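Local structure of Fc fragment of IgE receptor II (Bos taurus, 6PWS) at residues S65-R70 against F78-N83; E51-L56 against V106-S111; I31-A36 against H124-D129. The protein probably acts as a low-affinity IgE receptor, and through its calcium-dependent C-type lectin domain binds sugars such as mannose. All coordinates share one frame; numbering follows the deposited sequence. Where two conformers were deposited one is given.

Contact 1: residues S65-R70 against F78-N83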
ATOM      1  N   SER A  65      -2.121  -6.337  -4.440  1.00  3.97           N
ATOM      2  CA  SER A  65      -0.947  -6.015  -3.640  1.00  4.00           C
ATOM      3  C   SER A  65      -1.312  -5.212  -2.391  1.00  3.77           C
ATOM      4  O   SER A  65      -2.194  -4.355  -2.422  1.00  4.43           O
ATOM      5  CB  SER A  65       0.098  -5.252  -4.464  1.00  4.62           C
ATOM      6  OG  SER A  65      -0.419  -4.073  -5.066  1.00  4.82           O
ATOM      7  N   TRP A  66      -0.593  -5.462  -1.303  1.00  3.62           N
ATOM      8  CA  TRP A  66      -0.845  -4.725  -0.072  1.00  3.83           C
ATOM      9  C   TRP A  66      -0.321  -3.288  -0.145  1.00  3.82           C
ATOM     10  O   TRP A  66       0.749  -3.022  -0.708  1.00  4.35           O
ATOM     11  CB  TRP A  66      -0.156  -5.406   1.103  1.00  4.13           C
ATOM     12  CG  TRP A  66      -0.725  -6.724   1.512  1.00  4.41           C
ATOM     13  CD1 TRP A  66      -0.063  -7.911   1.547  1.00  5.05           C
ATOM     14  CD2 TRP A  66      -2.056  -6.994   1.972  1.00  4.54           C
ATOM     15  NE1 TRP A  66      -0.892  -8.909   2.005  1.00  5.27           N
ATOM     16  CE2 TRP A  66      -2.122  -8.368   2.279  1.00  4.96           C
ATOM     17  CE3 TRP A  66      -3.205  -6.209   2.137  1.00  4.42           C
ATOM     18  CZ2 TRP A  66      -3.285  -8.971   2.761  1.00  5.64           C
ATOM     19  CZ3 TRP A  66      -4.365  -6.811   2.606  1.00  5.10           C
ATOM     20  CH2 TRP A  66      -4.392  -8.179   2.918  1.00  5.76           C
ATOM     21  N   ILE A  67      -1.069  -2.380   0.496  1.00  3.65           N
ATOM     22  CA  ILE A  67      -0.635  -1.013   0.739  1.00  3.76           C
ATOM     23  C   ILE A  67      -0.680  -0.722   2.249  1.00  3.61           C
ATOM     24  O   ILE A  67      -1.162  -1.518   3.057  1.00  4.11           O
ATOM     25  CB  ILE A  67      -1.437   0.025  -0.084  1.00  4.02           C
ATOM     26  CG1 ILE A  67      -2.901   0.115   0.361  1.00  4.33           C
ATOM     27  CG2 ILE A  67      -1.319  -0.290  -1.575  1.00  4.78           C
ATOM     28  CD1 ILE A  67      -3.656   1.284  -0.287  1.00  5.25           C
ATOM     29  N   GLY A  68      -0.164   0.450   2.623  1.00  3.76           N
ATOM     30  CA  GLY A  68       0.025   0.815   4.013  1.00  3.91           C
ATOM     31  C   GLY A  68      -1.164   1.509   4.653  1.00  3.70           C
ATOM     32  O   GLY A  68      -1.029   2.596   5.226  1.00  4.29           O
ATOM     33  N   LEU A  69      -2.330   0.866   4.604  1.00  3.99           N
ATOM     34  CA  LEU A  69      -3.589   1.439   5.072  1.00  4.05           C
ATOM     35  C   LEU A  69      -4.361   0.337   5.787  1.00  3.91           C
ATOM     36  O   LEU A  69      -4.454  -0.783   5.270  1.00  4.44           O
ATOM     37  CB  LEU A  69      -4.373   2.006   3.875  1.00  3.89           C
ATOM     38  CG  LEU A  69      -5.631   2.816   4.189  1.00  4.47           C
ATOM     39  CD1 LEU A  69      -5.304   4.087   4.960  1.00  4.64           C
ATOM     40  CD2 LEU A  69      -6.353   3.154   2.881  1.00  5.15           C
ATOM     41  N   ARG A  70      -4.886   0.630   6.983  1.00  4.12           N
ATOM     42  CA  ARG A  70      -5.551  -0.384   7.794  1.00  4.42           C
ATOM     43  C   ARG A  70      -6.509   0.295   8.764  1.00  4.38           C
ATOM     44  O   ARG A  70      -6.314   1.454   9.129  1.00  4.88           O
ATOM     45  CB  ARG A  70      -4.532  -1.254   8.556  1.00  5.21           C
ATOM     46  CG  ARG A  70      -3.885  -0.633   9.795  1.00  5.81           C
ATOM     47  CD  ARG A  70      -2.948   0.561   9.540  1.00  6.50           C
ATOM     48  NE  ARG A  70      -2.352   1.012  10.805  1.00  7.08           N
ATOM     49  CZ  ARG A  70      -1.470   2.009  10.950  1.00  7.02           C
ATOM     50  NH1 ARG A  70      -1.055   2.687   9.882  1.00  7.71           N
ATOM     51  NH2 ARG A  70      -1.017   2.336  12.161  1.00  8.08           N
ATOM     52  N   PHE A  78      -9.370   4.476   9.284  1.00  6.21           N
ATOM     53  CA  PHE A  78      -8.184   4.075   8.545  1.00  5.75           C
ATOM     54  C   PHE A  78      -6.999   4.962   8.913  1.00  5.45           C
ATOM     55  O   PHE A  78      -7.147   6.161   9.179  1.00  6.68           O
ATOM     56  CB  PHE A  78      -8.461   4.050   7.034  1.00  6.29           C
ATOM     57  CG  PHE A  78      -9.321   2.885   6.644  1.00  6.23           C
ATOM     58  CD1 PHE A  78     -10.705   2.993   6.632  1.00  6.82           C
ATOM     59  CD2 PHE A  78      -8.751   1.639   6.405  1.00  6.18           C
ATOM     60  CE1 PHE A  78     -11.488   1.894   6.359  1.00  7.61           C
ATOM     61  CE2 PHE A  78      -9.527   0.542   6.131  1.00  6.73           C
ATOM     62  CZ  PHE A  78     -10.905   0.667   6.110  1.00  7.09           C
ATOM     63  N   ILE A  79      -5.822   4.346   8.957  1.00  4.92           N
ATOM     64  CA  ILE A  79      -4.570   5.009   9.310  1.00  4.93           C
ATOM     65  C   ILE A  79      -3.538   4.636   8.253  1.00  4.55           C
ATOM     66  O   ILE A  79      -3.381   3.452   7.927  1.00  4.68           O
ATOM     67  CB  ILE A  79      -4.052   4.568  10.701  1.00  6.23           C
ATOM     68  CG1 ILE A  79      -5.127   4.709  11.781  1.00  7.78           C
ATOM     69  CG2 ILE A  79      -2.807   5.357  11.091  1.00  7.15           C
ATOM     70  CD1 ILE A  79      -4.685   4.211  13.153  1.00  8.85           C
ATOM     71  N   TRP A  80      -2.818   5.641   7.744  1.00  4.13           N
ATOM     72  CA  TRP A  80      -1.702   5.418   6.838  1.00  4.31           C
ATOM     73  C   TRP A  80      -0.424   5.090   7.608  1.00  4.18           C
ATOM     74  O   TRP A  80      -0.177   5.596   8.709  1.00  4.78           O
ATOM     75  CB  TRP A  80      -1.406   6.685   6.018  1.00  4.35           C
ATOM     76  CG  TRP A  80      -2.373   6.962   4.910  1.00  4.47           C
ATOM     77  CD1 TRP A  80      -3.242   8.016   4.815  1.00  4.68           C
ATOM     78  CD2 TRP A  80      -2.544   6.184   3.721  1.00  4.12           C
ATOM     79  NE1 TRP A  80      -3.957   7.930   3.645  1.00  4.70           N
ATOM     80  CE2 TRP A  80      -3.549   6.812   2.955  1.00  4.23           C
ATOM     81  CE3 TRP A  80      -1.965   5.005   3.243  1.00  4.27           C
ATOM     82  CZ2 TRP A  80      -3.982   6.293   1.734  1.00  4.25           C
ATOM     83  CZ3 TRP A  80      -2.400   4.488   2.028  1.00  4.30           C
ATOM     84  CH2 TRP A  80      -3.397   5.130   1.288  1.00  4.37           C
ATOM     85  N   MET A  81       0.457   4.316   6.962  1.00  4.24           N
ATOM     86  CA  MET A  81       1.801   4.077   7.486  1.00  4.67           C
ATOM     87  C   MET A  81       2.570   5.377   7.732  1.00  4.99           C
ATOM     88  O   MET A  81       3.365   5.448   8.670  1.00  5.60           O
ATOM     89  CB  MET A  81       2.585   3.167   6.526  1.00  5.15           C
ATOM     90  CG  MET A  81       2.862   1.771   7.039  1.00  6.44           C
ATOM     91  SD  MET A  81       1.381   0.817   7.383  1.00  6.61           S
ATOM     92  CE  MET A  81       2.151  -0.539   8.274  1.00  7.66           C
ATOM     93  N   ASP A  82       2.373   6.401   6.900  1.00  4.95           N
ATOM     94  CA  ASP A  82       3.077   7.669   7.080  1.00  5.35           C
ATOM     95  C   ASP A  82       2.385   8.612   8.060  1.00  5.61           C
ATOM     96  O   ASP A  82       2.888   9.722   8.307  1.00  6.18           O
ATOM     97  CB  ASP A  82       3.376   8.355   5.732  1.00  6.09           C
ATOM     98  CG  ASP A  82       2.153   8.911   5.020  1.00  6.13           C
ATOM     99  OD1 ASP A  82       1.017   8.822   5.538  1.00  6.48           O
ATOM    100  OD2 ASP A  82       2.352   9.445   3.900  1.00  6.98           O
ATOM    101  N   ASN A  83       1.261   8.183   8.636  1.00  5.43           N
ATOM    102  CA  ASN A  83       0.507   8.945   9.632  1.00  5.53           C
ATOM    103  C   ASN A  83      -0.043  10.272   9.097  1.00  5.94           C
ATOM    104  O   ASN A  83      -0.478  11.110   9.892  1.00  7.80           O
ATOM    105  CB  ASN A  83       1.274   9.162  10.941  1.00  5.97           C
ATOM    106  CG  ASN A  83       1.387   7.898  11.785  1.00  6.70           C
ATOM    107  OD1 ASN A  83       0.446   7.121  11.897  1.00 11.51           O
ATOM    108  ND2 ASN A  83       2.498   7.729  12.429  1.00  5.52           N
TER
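Arg-70 doubles back over Ile-79, its own partner across the strand pair. One face of the guanidinium rests on the Ile-79 methyl, with CG2 3.4 Å from Arg-70 NH1, and the same NH1 gives a weak hydrogen bond to Ile-79 O. CG stands between backbone N and carbonyl carbon (chi1 77°), and a bend at chi2 (-67°) then turns the chain back over Ile-79. Ile-79 O thus receives NH1 in addition to the backbone Arg-70 N, whose bond is also weak at 3.3 Å. The return bond, Ile-79 N to Arg-70 O, is firmer at 2.9 Å.

On the other face, Leu-69 and Trp-80 form a non-hydrogen-bonded antiparallel pair. Leu-69 CD1 sits over the indole, 3.7 Å from the centroid of the six-membered ring and only 13° off its normal, a CH-pi contact. Leu-69 CB lies 3.7 Å from Trp-80 CZ3. Just before this, Gly-68 turns the chain through an inverse gamma turn; its O takes the N-H of Met-81 at 2.9 Å, and Met-81 SD packs 3.6 Å from Gly-68 CA. At the far end the Phe-78 ring meets Trp-91 edge-to-face, and the Phe-78 side chain lies about 5 Å from a bound calcium ion. The turning sequence Trp-66 to Leu-69 is the WIGL motif of the C-type lectin fold.

Contact 2: residues E51-L56 against V106-S111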
ATOM      1  N   GLU A  51      -1.800  11.822  -8.747  1.00  5.94           N
ATOM      2  CA  GLU A  51      -0.581  11.579  -9.516  1.00  6.72           C
ATOM      3  C   GLU A  51       0.203  10.411  -8.926  1.00  5.97           C
ATOM      4  O   GLU A  51       0.727   9.558  -9.660  1.00  6.25           O
ATOM      5  CB  GLU A  51       0.271  12.849  -9.545  1.00  8.90           C
ATOM      6  CG  GLU A  51      -0.375  14.033 -10.270  1.00 11.06           C
ATOM      7  CD  GLU A  51      -1.421  14.807  -9.456  1.00 12.07           C
ATOM      8  OE1 GLU A  51      -1.519  14.624  -8.219  1.00 10.86           O
ATOM      9  OE2 GLU A  51      -2.149  15.616 -10.077  1.00 15.07           O
ATOM     10  N   GLU A  52       0.287  10.354  -7.597  1.00  5.39           N
ATOM     11  CA  GLU A  52       0.943   9.229  -6.940  1.00  5.34           C
ATOM     12  C   GLU A  52       0.172   7.940  -7.197  1.00  4.88           C
ATOM     13  O   GLU A  52       0.763   6.891  -7.496  1.00  5.11           O
ATOM     14  CB  GLU A  52       1.077   9.528  -5.446  1.00  5.51           C
ATOM     15  CG  GLU A  52       1.815   8.461  -4.666  1.00  5.75           C
ATOM     16  CD  GLU A  52       2.135   8.873  -3.234  1.00  5.71           C
ATOM     17  OE1 GLU A  52       1.363   9.674  -2.639  1.00  6.64           O
ATOM     18  OE2 GLU A  52       3.164   8.383  -2.711  1.00  6.34           O
ATOM     19  N   GLN A  53      -1.160   7.990  -7.081  1.00  4.54           N
ATOM     20  CA  GLN A  53      -1.945   6.803  -7.393  1.00  4.69           C
ATOM     21  C   GLN A  53      -1.720   6.354  -8.832  1.00  4.66           C
ATOM     22  O   GLN A  53      -1.614   5.155  -9.096  1.00  5.23           O
ATOM     23  CB  GLN A  53      -3.430   7.054  -7.143  1.00  4.51           C
ATOM     24  CG  GLN A  53      -4.291   5.830  -7.461  1.00  4.66           C
ATOM     25  CD  GLN A  53      -3.988   4.656  -6.544  1.00  4.40           C
ATOM     26  OE1 GLN A  53      -4.116   4.769  -5.325  1.00  4.96           O
ATOM     27  NE2 GLN A  53      -3.604   3.525  -7.121  1.00  5.26           N
ATOM     28  N   ASP A  54      -1.660   7.289  -9.786  1.00  5.00           N
ATOM     29  CA  ASP A  54      -1.468   6.923 -11.189  1.00  5.78           C
ATOM     30  C   ASP A  54      -0.147   6.180 -11.375  1.00  5.11           C
ATOM     31  O   ASP A  54      -0.080   5.178 -12.101  1.00  5.34           O
ATOM     32  CB  ASP A  54      -1.525   8.202 -12.042  1.00  7.11           C
ATOM     33  CG  ASP A  54      -1.094   7.994 -13.484  1.00 10.04           C
ATOM     34  OD1 ASP A  54      -1.867   7.377 -14.240  1.00 12.19           O
ATOM     35  OD2 ASP A  54      -0.005   8.478 -13.887  1.00 11.34           O
ATOM     36  N   PHE A  55       0.916   6.662 -10.726  1.00  5.11           N
ATOM     37  CA  PHE A  55       2.209   5.985 -10.786  1.00  5.20           C
ATOM     38  C   PHE A  55       2.066   4.531 -10.350  1.00  4.91           C
ATOM     39  O   PHE A  55       2.601   3.613 -10.981  1.00  5.15           O
ATOM     40  CB  PHE A  55       3.213   6.750  -9.906  1.00  5.64           C
ATOM     41  CG  PHE A  55       4.503   6.010  -9.648  1.00  5.78           C
ATOM     42  CD1 PHE A  55       4.655   5.255  -8.495  1.00  6.32           C
ATOM     43  CD2 PHE A  55       5.562   6.052 -10.549  1.00  6.19           C
ATOM     44  CE1 PHE A  55       5.827   4.564  -8.245  1.00  7.00           C
ATOM     45  CE2 PHE A  55       6.736   5.354 -10.299  1.00  6.62           C
ATOM     46  CZ  PHE A  55       6.866   4.612  -9.147  1.00  7.14           C
ATOM     47  N   LEU A  56       1.348   4.312  -9.244  1.00  4.40           N
ATOM     48  CA  LEU A  56       1.159   2.975  -8.683  1.00  4.59           C
ATOM     49  C   LEU A  56       0.229   2.119  -9.539  1.00  4.61           C
ATOM     50  O   LEU A  56       0.528   0.948  -9.798  1.00  5.38           O
ATOM     51  CB  LEU A  56       0.622   3.089  -7.253  1.00  4.59           C
ATOM     52  CG  LEU A  56       1.600   3.740  -6.267  1.00  5.46           C
ATOM     53  CD1 LEU A  56       0.896   4.026  -4.958  1.00  6.83           C
ATOM     54  CD2 LEU A  56       2.840   2.887  -6.047  1.00  6.49           C
ATOM     55  N   VAL A 106      -5.784  -2.980   3.785  1.00  4.08           N
ATOM     56  CA  VAL A 106      -6.148  -2.534   2.442  1.00  4.00           C
ATOM     57  C   VAL A 106      -5.135  -2.995   1.405  1.00  3.63           C
ATOM     58  O   VAL A 106      -3.914  -2.957   1.616  1.00  4.12           O
ATOM     59  CB  VAL A 106      -6.355  -1.008   2.400  1.00  4.19           C
ATOM     60  CG1 VAL A 106      -6.797  -0.546   1.014  1.00  4.45           C
ATOM     61  CG2 VAL A 106      -7.382  -0.588   3.442  1.00  4.61           C
ATOM     62  N   MET A 107      -5.675  -3.419   0.262  1.00  4.10           N
ATOM     63  CA  MET A 107      -4.924  -3.826  -0.910  0.64  4.12           C
ATOM     64  C   MET A 107      -5.359  -3.002  -2.115  1.00  3.94           C
ATOM     65  O   MET A 107      -6.466  -2.450  -2.151  1.00  4.56           O
ATOM     66  CB  MET A 107      -5.170  -5.314  -1.233  0.64  4.45           C
ATOM     67  CG  MET A 107      -6.609  -5.595  -1.679  0.64  5.23           C
ATOM     68  SD  MET A 107      -7.005  -7.333  -1.945  0.64  6.05           S
ATOM     69  CE  MET A 107      -6.030  -7.671  -3.411  0.64  6.39           C
ATOM     70  N   MET A 108      -4.471  -2.940  -3.111  1.00  4.27           N
ATOM     71  CA  MET A 108      -4.854  -2.567  -4.465  1.00  4.26           C
ATOM     72  C   MET A 108      -5.267  -3.828  -5.216  1.00  4.78           C
ATOM     73  O   MET A 108      -4.562  -4.846  -5.188  1.00  5.67           O
ATOM     74  CB  MET A 108      -3.707  -1.920  -5.236  1.00  5.09           C
ATOM     75  CG  MET A 108      -3.429  -0.484  -4.875  1.00  5.54           C
ATOM     76  SD  MET A 108      -2.199   0.302  -5.962  1.00  6.05           S
ATOM     77  CE  MET A 108      -0.685  -0.506  -5.421  1.00  7.47           C
ATOM     78  N   LEU A 109      -6.406  -3.757  -5.897  1.00  4.89           N
ATOM     79  CA  LEU A 109      -6.766  -4.737  -6.909  1.00  5.28           C
ATOM     80  C   LEU A 109      -5.798  -4.617  -8.090  1.00  5.61           C
ATOM     81  O   LEU A 109      -4.947  -3.730  -8.141  1.00  5.81           O
ATOM     82  CB  LEU A 109      -8.211  -4.516  -7.345  1.00  5.67           C
ATOM     83  CG  LEU A 109      -9.257  -4.581  -6.232  1.00  6.30           C
ATOM     84  CD1 LEU A 109     -10.618  -4.198  -6.789  1.00  7.41           C
ATOM     85  CD2 LEU A 109      -9.305  -5.969  -5.595  1.00  7.42           C
ATOM     86  N   GLY A 110      -5.935  -5.507  -9.076  1.00  6.28           N
ATOM     87  CA  GLY A 110      -5.090  -5.420 -10.258  1.00  6.55           C
ATOM     88  C   GLY A 110      -5.232  -4.120 -11.027  1.00  6.39           C
ATOM     89  O   GLY A 110      -4.310  -3.728 -11.749  1.00  7.34           O
ATOM     90  N   SER A 111      -6.377  -3.444 -10.886  1.00  6.18           N
ATOM     91  CA  SER A 111      -6.679  -2.165 -11.509  1.00  6.48           C
ATOM     92  C   SER A 111      -6.138  -0.972 -10.736  1.00  6.12           C
ATOM     93  O   SER A 111      -6.323   0.170 -11.182  1.00  7.41           O
ATOM     94  CB  SER A 111      -8.199  -2.000 -11.533  1.00  6.48           C
ATOM     95  OG  SER A 111      -8.641  -1.964 -10.177  1.00  6.43           O
TER
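The second helix of the C-type lectin fold, residues 50-59, meets the core strand 105-108 through a single methionine: Met-108 reaches across to Gln-53 and Leu-56. The backbones stay well apart, the closest CA pair being Leu-56 and Met-108 at 9.2 Å, and side chains bridge the gap.

The extended Met-108 chain (chi2 -173°) carries SD out to the helix, and the bend at chi3 turns the terminal CE aside, toward Val-127. There the sulfur faces two residues of one helical turn. Gln-53 NE2 stands 3.7 Å from Met-108 SD, and Leu-56 CB is 4.2 Å from the same sulfur. Gln-53 gets there by swinging CG anti to its N and kinking at chi2 (65°); its chain and that of Met-108 run alongside each other, pointing in opposite senses.

What fixes the amide is polar and comes from elsewhere. Gln-53 OE1 accepts the indole N-H of Trp-114, while NE2 is hydrogen-bonded to Thr-57 OG1, a turn further along the helix, so a buried amide is held at both of its ends. Trp-114 opens the Trp-Asn-Asp sequence of the C-type lectin fold, whose Asn-115 and Asp-116 bind calcium and the mannoside. The helix is thus tied to the strand that carries these two ligands, although Met-108 itself lies about 12 Å from both the sugar and the nearest calcium ion.

Met-108 also touches Ile-67 on the adjacent strand 65-67, and both Leu-56 and Met-108 lean on Val-127 of strand 123-131. The two segments bury only 111 Å² between them.

Contact 3: residues I31-A36 against H124-D129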
ATOM      1  N   ILE A  31       0.644  -8.240   7.699  1.00  6.29           N
ATOM      2  CA  ILE A  31       1.654  -7.972   8.723  0.64  7.14           C
ATOM      3  C   ILE A  31       3.034  -8.415   8.245  1.00  6.62           C
ATOM      4  O   ILE A  31       4.050  -7.776   8.552  1.00  7.21           O
ATOM      5  CB  ILE A  31       1.266  -8.633  10.058  0.64  8.90           C
ATOM      6  CG1 ILE A  31       2.318  -8.332  11.131  0.64 10.00           C
ATOM      7  CG2 ILE A  31       1.122 -10.153   9.903  0.64  9.53           C
ATOM      8  CD1 ILE A  31       1.893  -8.700  12.538  0.64 10.99           C
ATOM      9  N   GLN A  32       3.100  -9.515   7.494  1.00  6.90           N
ATOM     10  CA  GLN A  32       4.375  -9.950   6.942  1.00  7.37           C
ATOM     11  C   GLN A  32       4.914  -8.930   5.949  1.00  6.99           C
ATOM     12  O   GLN A  32       6.122  -8.664   5.903  1.00  7.51           O
ATOM     13  CB  GLN A  32       4.229 -11.315   6.272  1.00  8.06           C
ATOM     14  CG  GLN A  32       3.935 -12.463   7.224  1.00  9.40           C
ATOM     15  CD  GLN A  32       3.682 -13.772   6.497  1.00 10.55           C
ATOM     16  OE1 GLN A  32       2.937 -13.823   5.525  1.00  9.25           O
ATOM     17  NE2 GLN A  32       4.307 -14.843   6.969  1.00 13.16           N
ATOM     18  N   ALA A  33       4.024  -8.334   5.154  1.00  6.33           N
ATOM     19  CA  ALA A  33       4.432  -7.288   4.225  1.00  6.36           C
ATOM     20  C   ALA A  33       4.890  -6.039   4.974  1.00  6.00           C
ATOM     21  O   ALA A  33       5.858  -5.386   4.562  1.00  6.51           O
ATOM     22  CB  ALA A  33       3.291  -6.987   3.248  1.00  6.49           C
ATOM     23  N   ARG A  34       4.232  -5.702   6.091  1.00  5.95           N
ATOM     24  CA  ARG A  34       4.694  -4.587   6.915  1.00  6.36           C
ATOM     25  C   ARG A  34       6.166  -4.772   7.259  1.00  6.70           C
ATOM     26  O   ARG A  34       6.992  -3.871   7.071  1.00  7.03           O
ATOM     27  CB  ARG A  34       3.871  -4.478   8.205  1.00  7.18           C
ATOM     28  CG  ARG A  34       4.436  -3.418   9.158  1.00  8.76           C
ATOM     29  CD  ARG A  34       4.151  -3.674  10.581  1.00 10.52           C
ATOM     30  NE  ARG A  34       4.845  -2.700  11.410  1.00  9.94           N
ATOM     31  CZ  ARG A  34       4.532  -2.483  12.672  1.00  8.96           C
ATOM     32  NH1 ARG A  34       3.568  -3.184  13.240  1.00 10.41           N
ATOM     33  NH2 ARG A  34       5.156  -1.566  13.380  1.00  8.67           N
ATOM     34  N   TYR A  35       6.500  -5.950   7.789  1.00  6.73           N
ATOM     35  CA  TYR A  35       7.868  -6.185   8.233  1.00  7.41           C
ATOM     36  C   TYR A  35       8.824  -6.389   7.069  1.00  7.58           C
ATOM     37  O   TYR A  35      10.008  -6.067   7.194  1.00  8.68           O
ATOM     38  CB  TYR A  35       7.902  -7.332   9.245  1.00  8.01           C
ATOM     39  CG  TYR A  35       7.339  -6.878  10.576  1.00  8.48           C
ATOM     40  CD1 TYR A  35       7.998  -5.914  11.337  1.00  9.27           C
ATOM     41  CD2 TYR A  35       6.136  -7.366  11.054  1.00  9.28           C
ATOM     42  CE1 TYR A  35       7.480  -5.467  12.542  1.00  9.84           C
ATOM     43  CE2 TYR A  35       5.611  -6.923  12.255  1.00 10.15           C
ATOM     44  CZ  TYR A  35       6.280  -5.971  12.992  1.00 10.34           C
ATOM     45  OH  TYR A  35       5.750  -5.539  14.187  1.00 11.10           O
ATOM     46  N   ALA A  36       8.343  -6.894   5.933  1.00  7.33           N
ATOM     47  CA  ALA A  36       9.206  -6.997   4.761  1.00  7.84           C
ATOM     48  C   ALA A  36       9.642  -5.615   4.296  1.00  7.31           C
ATOM     49  O   ALA A  36      10.807  -5.404   3.939  1.00  8.28           O
ATOM     50  CB  ALA A  36       8.485  -7.746   3.637  1.00  8.31           C
ATOM     51  N   HIS A 124       0.409 -11.745  -3.519  1.00  5.35           N
ATOM     52  CA  HIS A 124       1.680 -11.943  -4.207  1.00  5.88           C
ATOM     53  C   HIS A 124       2.455 -10.662  -4.420  1.00  5.59           C
ATOM     54  O   HIS A 124       3.608 -10.717  -4.862  1.00  6.78           O
ATOM     55  CB  HIS A 124       1.433 -12.587  -5.575  1.00  7.60           C
ATOM     56  CG  HIS A 124       0.764 -13.902  -5.468  1.00  9.41           C
ATOM     57  ND1 HIS A 124       1.450 -15.053  -5.153  1.00 10.67           N
ATOM     58  CD2 HIS A 124      -0.543 -14.242  -5.536  1.00 10.57           C
ATOM     59  CE1 HIS A 124       0.597 -16.057  -5.073  1.00 11.15           C
ATOM     60  NE2 HIS A 124      -0.619 -15.591  -5.298  1.00 11.68           N
ATOM     61  N   GLY A 125       1.840  -9.516  -4.145  1.00  5.40           N
ATOM     62  CA  GLY A 125       2.507  -8.244  -4.266  1.00  5.19           C
ATOM     63  C   GLY A 125       2.301  -7.397  -3.026  1.00  4.66           C
ATOM     64  O   GLY A 125       1.357  -7.578  -2.257  1.00  4.50           O
ATOM     65  N   TRP A 126       3.201  -6.436  -2.871  1.00  4.59           N
ATOM     66  CA  TRP A 126       3.153  -5.503  -1.748  1.00  4.92           C
ATOM     67  C   TRP A 126       4.051  -4.343  -2.155  1.00  5.37           C
ATOM     68  O   TRP A 126       5.032  -4.559  -2.876  1.00  7.62           O
ATOM     69  CB  TRP A 126       3.564  -6.180  -0.410  1.00  5.83           C
ATOM     70  CG  TRP A 126       4.636  -7.255  -0.560  1.00  6.32           C
ATOM     71  CD1 TRP A 126       4.441  -8.569  -0.924  1.00  6.18           C
ATOM     72  CD2 TRP A 126       6.052  -7.094  -0.394  1.00  6.49           C
ATOM     73  NE1 TRP A 126       5.647  -9.214  -1.019  1.00  6.97           N
ATOM     74  CE2 TRP A 126       6.646  -8.336  -0.683  1.00  6.73           C
ATOM     75  CE3 TRP A 126       6.873  -6.020  -0.017  1.00  7.06           C
ATOM     76  CZ2 TRP A 126       8.016  -8.532  -0.621  1.00  7.86           C
ATOM     77  CZ3 TRP A 126       8.233  -6.220   0.044  1.00  7.88           C
ATOM     78  CH2 TRP A 126       8.792  -7.465  -0.250  1.00  8.25           C
ATOM     79  N   VAL A 127       3.688  -3.122  -1.776  1.00  4.51           N
ATOM     80  CA  VAL A 127       4.419  -1.941  -2.220  1.00  4.46           C
ATOM     81  C   VAL A 127       4.889  -1.172  -0.996  1.00  4.58           C
ATOM     82  O   VAL A 127       4.088  -0.892  -0.100  1.00  4.72           O
ATOM     83  CB  VAL A 127       3.557  -1.040  -3.128  1.00  5.25           C
ATOM     84  CG1 VAL A 127       4.369   0.140  -3.622  1.00  5.99           C
ATOM     85  CG2 VAL A 127       2.973  -1.841  -4.297  1.00  6.15           C
ATOM     86  N   CYS A 128       6.178  -0.822  -0.974  1.00  4.70           N
ATOM     87  CA  CYS A 128       6.763  -0.013   0.079  1.00  5.17           C
ATOM     88  C   CYS A 128       7.117   1.368  -0.457  1.00  5.00           C
ATOM     89  O   CYS A 128       7.348   1.546  -1.662  1.00  5.60           O
ATOM     90  CB  CYS A 128       8.071  -0.616   0.619  1.00  5.55           C
ATOM     91  SG  CYS A 128       8.111  -2.408   0.844  1.00  6.04           S
ATOM     92  N   ASP A 129       7.247   2.331   0.456  1.00  5.29           N
ATOM     93  CA  ASP A 129       7.803   3.627   0.098  1.00  5.41           C
ATOM     94  C   ASP A 129       8.809   4.104   1.140  1.00  5.89           C
ATOM     95  O   ASP A 129       8.943   3.554   2.243  1.00  6.27           O
ATOM     96  CB  ASP A 129       6.730   4.688  -0.243  1.00  5.55           C
ATOM     97  CG  ASP A 129       5.887   5.152   0.945  1.00  5.81           C
ATOM     98  OD1 ASP A 129       6.349   5.059   2.093  1.00  7.10           O
ATOM     99  OD2 ASP A 129       4.751   5.631   0.687  1.00  6.22           O
TER
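Ala-33 is the first residue of 31-36 to touch the strand: its CB packs on Trp-126, 3.8 Å from Trp-126 CB, and approaches the start of the indole obliquely. One turn later Ala-36 takes over. Its methyl lies over one face of the six-membered ring, offset toward the rim, 3.9 Å from Trp-126 CH2; measured to the ring centroid this is a CH-pi contact of 4.1 Å. The two small residues let the helix come close, with the CA atoms of Ala-33 and Trp-126 6.4 Å apart.

The tryptophan is strained in its first torsion: CG is squeezed between N and carbonyl carbon at chi1 34°, well short of a staggered position, and this lays the ring beside the helix. Its NE1 is hydrogen-bonded to Gly-26 O, which helps to fix the rotation of the indole. In the plane of the ring, at its edge, lies Cys-128 SG, 3.9 Å from Trp-126 CZ3, joined by a disulfide to Cys-37 of the same helix.

Helix 30-39 is thus both packed and covalently bound to strand 123-131, while Trp-66 of the parallel neighbouring strand 65-67 touches both Ala-33 and Trp-126.

From the N terminus, helix 30-39 comes first and waits until strand 123-131 to close contact 3, a loop of 87 residues. Within that span, helix 50-59 opens contact 2, which closes 49 residues on at strand 105-108. Inside this again, 65-70 and 78-83 close the short hairpin of contact 1 over seven residues. The three loops nest without crossing. Strand 65-67 lies between the other two strands, with Ser-65 O 2.8 Å from Met-108 N and Trp-66 N 3.0 Å from Gly-125 O, so one sheet receives both helices, and strand 65-67 leads through the corner at Gly-68 into the hairpin.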